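Local coordinates for DUF1993 domain-containing protein (Shewanella denitrificans, PDB 2OQM) that is of unknown function but belongs to the DinB-like helical-bundle proteins, some of which are metal-dependent enzymes, at residues 42-47 / 106-111. Sequence-based numbering, arbitrary orientation.
Sequences KAEAFA and ELRQRI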
ATOM      1  N   LYS A  42      16.695   3.511 -11.661  1.00 28.29           N
ATOM      2  CA  LYS A  42      17.741   3.631 -10.640  1.00 26.77           C
ATOM      3  C   LYS A  42      18.514   2.340 -10.452  1.00 27.35           C
ATOM      4  O   LYS A  42      19.722   2.397 -10.270  1.00 29.62           O
ATOM      5  CB  LYS A  42      17.177   4.138  -9.300  1.00 27.86           C
ATOM      6  CG  LYS A  42      16.513   5.508  -9.476  1.00 36.06           C
ATOM      7  CD  LYS A  42      16.872   6.425  -8.351  1.00 43.50           C
ATOM      8  CE  LYS A  42      16.432   7.844  -8.604  1.00 47.85           C
ATOM      9  NZ  LYS A  42      16.462   8.612  -7.322  1.00 55.49           N
ATOM     10  N   ALA A  43      17.830   1.190 -10.491  1.00 26.65           N
ATOM     11  CA  ALA A  43      18.515  -0.119 -10.391  1.00 25.33           C
ATOM     12  C   ALA A  43      19.530  -0.314 -11.536  1.00 25.28           C
ATOM     13  O   ALA A  43      20.636  -0.754 -11.311  1.00 24.23           O
ATOM     14  CB  ALA A  43      17.520  -1.262 -10.332  1.00 27.42           C
ATOM     15  N   GLU A  44      19.172   0.063 -12.758  1.00 27.39           N
ATOM     16  CA  GLU A  44      20.156   0.040 -13.851  1.00 26.50           C
ATOM     17  C   GLU A  44      21.326   0.971 -13.623  1.00 27.28           C
ATOM     18  O   GLU A  44      22.492   0.617 -13.922  1.00 29.31           O
ATOM     19  CB  GLU A  44      19.515   0.444 -15.183  1.00 31.01           C
ATOM     20  CG  GLU A  44      18.469  -0.467 -15.682  1.00 34.04           C
ATOM     21  CD  GLU A  44      18.145  -0.196 -17.139  1.00 42.55           C
ATOM     22  OE1 GLU A  44      18.922  -0.613 -18.003  1.00 46.43           O
ATOM     23  OE2 GLU A  44      17.101   0.408 -17.415  1.00 42.52           O
ATOM     24  N   ALA A  45      21.049   2.183 -13.142  1.00 28.92           N
ATOM     25  CA  ALA A  45      22.149   3.120 -12.825  1.00 29.52           C
ATOM     26  C   ALA A  45      23.084   2.508 -11.791  1.00 27.44           C
ATOM     27  O   ALA A  45      24.283   2.463 -12.003  1.00 28.11           O
ATOM     28  CB  ALA A  45      21.633   4.494 -12.384  1.00 28.34           C
ATOM     29  N   PHE A  46      22.539   1.964 -10.715  1.00 26.49           N
ATOM     30  CA  PHE A  46      23.328   1.298  -9.685  1.00 24.88           C
ATOM     31  C   PHE A  46      24.211   0.165 -10.215  1.00 27.60           C
ATOM     32  O   PHE A  46      25.365   0.018  -9.841  1.00 28.53           O
ATOM     33  CB  PHE A  46      22.371   0.704  -8.662  1.00 25.10           C
ATOM     34  CG  PHE A  46      23.014  -0.156  -7.648  1.00 27.24           C
ATOM     35  CD1 PHE A  46      23.620   0.395  -6.536  1.00 28.02           C
ATOM     36  CD2 PHE A  46      22.966  -1.536  -7.754  1.00 29.03           C
ATOM     37  CE1 PHE A  46      24.153  -0.419  -5.576  1.00 30.82           C
ATOM     38  CE2 PHE A  46      23.540  -2.335  -6.797  1.00 28.42           C
ATOM     39  CZ  PHE A  46      24.128  -1.786  -5.733  1.00 24.29           C
ATOM     40  N   ALA A  47      23.607  -0.666 -11.039  1.00 27.14           N
ATOM     41  CA  ALA A  47      24.247  -1.852 -11.582  1.00 25.87           C
ATOM     42  C   ALA A  47      25.400  -1.436 -12.468  1.00 27.78           C
ATOM     43  O   ALA A  47      26.459  -2.057 -12.447  1.00 27.33           O
ATOM     44  CB  ALA A  47      23.245  -2.644 -12.385  1.00 25.91           C
ATOM     45  N   GLU A 106      12.185  -7.879 -20.261  1.00 27.92           N
ATOM     46  CA  GLU A 106      10.952  -8.607 -20.271  1.00 25.66           C
ATOM     47  C   GLU A 106       9.985  -8.069 -19.235  1.00 27.07           C
ATOM     48  O   GLU A 106       8.795  -8.060 -19.438  1.00 30.12           O
ATOM     49  CB  GLU A 106      11.251 -10.050 -19.991  1.00 26.41           C
ATOM     50  CG  GLU A 106      12.014 -10.707 -21.150  1.00 33.02           C
ATOM     51  CD  GLU A 106      12.420 -12.137 -20.839  1.00 34.95           C
ATOM     52  OE1 GLU A 106      12.693 -12.450 -19.660  1.00 37.93           O
ATOM     53  OE2 GLU A 106      12.462 -12.942 -21.788  1.00 48.40           O
ATOM     54  N   LEU A 107      10.508  -7.688 -18.081  1.00 27.60           N
ATOM     55  CA  LEU A 107       9.703  -7.087 -17.033  1.00 25.78           C
ATOM     56  C   LEU A 107       9.196  -5.741 -17.455  1.00 26.27           C
ATOM     57  O   LEU A 107       8.045  -5.433 -17.212  1.00 23.87           O
ATOM     58  CB  LEU A 107      10.498  -6.966 -15.729  1.00 27.75           C
ATOM     59  CG  LEU A 107      10.803  -8.259 -14.985  1.00 32.66           C
ATOM     60  CD1 LEU A 107      11.583  -7.936 -13.727  1.00 29.83           C
ATOM     61  CD2 LEU A 107       9.503  -9.082 -14.648  1.00 28.65           C
ATOM     62  N   ARG A 108      10.031  -4.936 -18.123  1.00 26.35           N
ATOM     63  CA  ARG A 108       9.550  -3.647 -18.645  1.00 27.86           C
ATOM     64  C   ARG A 108       8.419  -3.848 -19.650  1.00 27.37           C
ATOM     65  O   ARG A 108       7.463  -3.071 -19.668  1.00 24.36           O
ATOM     66  CB  ARG A 108      10.647  -2.887 -19.349  1.00 27.30           C
ATOM     67  CG  ARG A 108      11.825  -2.615 -18.494  1.00 29.73           C
ATOM     68  CD  ARG A 108      11.854  -1.227 -18.000  1.00 40.13           C
ATOM     69  NE  ARG A 108      13.224  -0.737 -17.773  1.00 38.49           N
ATOM     70  CZ  ARG A 108      13.507   0.212 -16.897  1.00 36.58           C
ATOM     71  NH1 ARG A 108      12.552   0.767 -16.154  1.00 36.49           N
ATOM     72  NH2 ARG A 108      14.754   0.583 -16.741  1.00 36.45           N
ATOM     73  N   GLN A 109       8.508  -4.908 -20.449  1.00 27.02           N
ATOM     74  CA  GLN A 109       7.407  -5.256 -21.366  1.00 29.44           C
ATOM     75  C   GLN A 109       6.127  -5.628 -20.612  1.00 27.66           C
ATOM     76  O   GLN A 109       5.055  -5.207 -20.991  1.00 25.50           O
ATOM     77  CB  GLN A 109       7.804  -6.384 -22.290  1.00 29.51           C
ATOM     78  CG  GLN A 109       6.678  -6.801 -23.271  1.00 37.81           C
ATOM     79  CD  GLN A 109       6.242  -5.674 -24.192  1.00 39.34           C
ATOM     80  OE1 GLN A 109       5.066  -5.269 -24.202  1.00 47.64           O
ATOM     81  NE2 GLN A 109       7.188  -5.147 -24.961  1.00 31.52           N
ATOM     82  N   ARG A 110       6.265  -6.375 -19.528  1.00 28.07           N
ATOM     83  CA  ARG A 110       5.113  -6.795 -18.702  1.00 27.14           C
ATOM     84  C   ARG A 110       4.388  -5.576 -18.142  1.00 27.05           C
ATOM     85  O   ARG A 110       3.152  -5.467 -18.249  1.00 26.19           O
ATOM     86  CB  ARG A 110       5.592  -7.709 -17.590  1.00 28.00           C
ATOM     87  CG  ARG A 110       4.531  -8.192 -16.587  1.00 32.68           C
ATOM     88  CD  ARG A 110       3.631  -9.173 -17.163  1.00 40.51           C
ATOM     89  NE  ARG A 110       2.870  -9.891 -16.135  1.00 37.67           N
ATOM     90  CZ  ARG A 110       3.206 -11.075 -15.613  1.00 33.31           C
ATOM     91  NH1 ARG A 110       4.328 -11.699 -15.943  1.00 31.82           N
ATOM     92  NH2 ARG A 110       2.394 -11.644 -14.760  1.00 34.18           N
ATOM     93  N   ILE A 111       5.163  -4.636 -17.594  1.00 27.12           N
ATOM     94  CA  ILE A 111       4.587  -3.376 -17.096  1.00 25.32           C
ATOM     95  C   ILE A 111       3.898  -2.622 -18.193  1.00 24.07           C
ATOM     96  O   ILE A 111       2.797  -2.187 -18.030  1.00 24.74           O
ATOM     97  CB  ILE A 111       5.674  -2.473 -16.415  1.00 26.78           C
ATOM     98  CG1 ILE A 111       6.227  -3.171 -15.175  1.00 27.70           C
ATOM     99  CG2 ILE A 111       5.127  -1.104 -16.054  1.00 24.70           C
ATOM    100  CD1 ILE A 111       7.392  -2.420 -14.479  1.00 26.64           C
TER
HETATM  101  O   HOH W   1      15.470  -1.013 -19.104  1.00 44.02           O
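In the DinB-like helical bundle, a surface salt bridge spans two helices where Glu-44 of helix 13-50 meets Arg-108 of helix 104-119. The backbones stay well apart, 12.2 Å between the CA atoms of Glu-44 and Arg-108, and the two long side chains bridge the gap from opposite directions. Arg-108 NH2 donates to Glu-44 OE2 at a modelled 2.4 Å, so short that neither the length nor the 133° N-H...O angle should be taken as exact. The carboxylate oxygen sits at the guanidinium edge, near its plane, although the two flat groups are turned 59° apart. The Glu-44 chain, extended beyond CG (chi2 -166°), carries its carboxylate out to the guanidinium. A water in the guanidinium plane closes a second path, accepting from Arg-108 NE at 2.6 Å and donating to Glu-44 OE2 at 2.7 Å. A leucine in place of Arg-108 would probably leave the Glu-44 carboxylate without its charged mate and the water without its NE donor. Arg-108 also engages helix 13-50 through a salt bridge to Asp-41, a hydrogen bond to Asn-37 O and a contact with Phe-40, while Glu-44 touches Met-54 of helix 54-58.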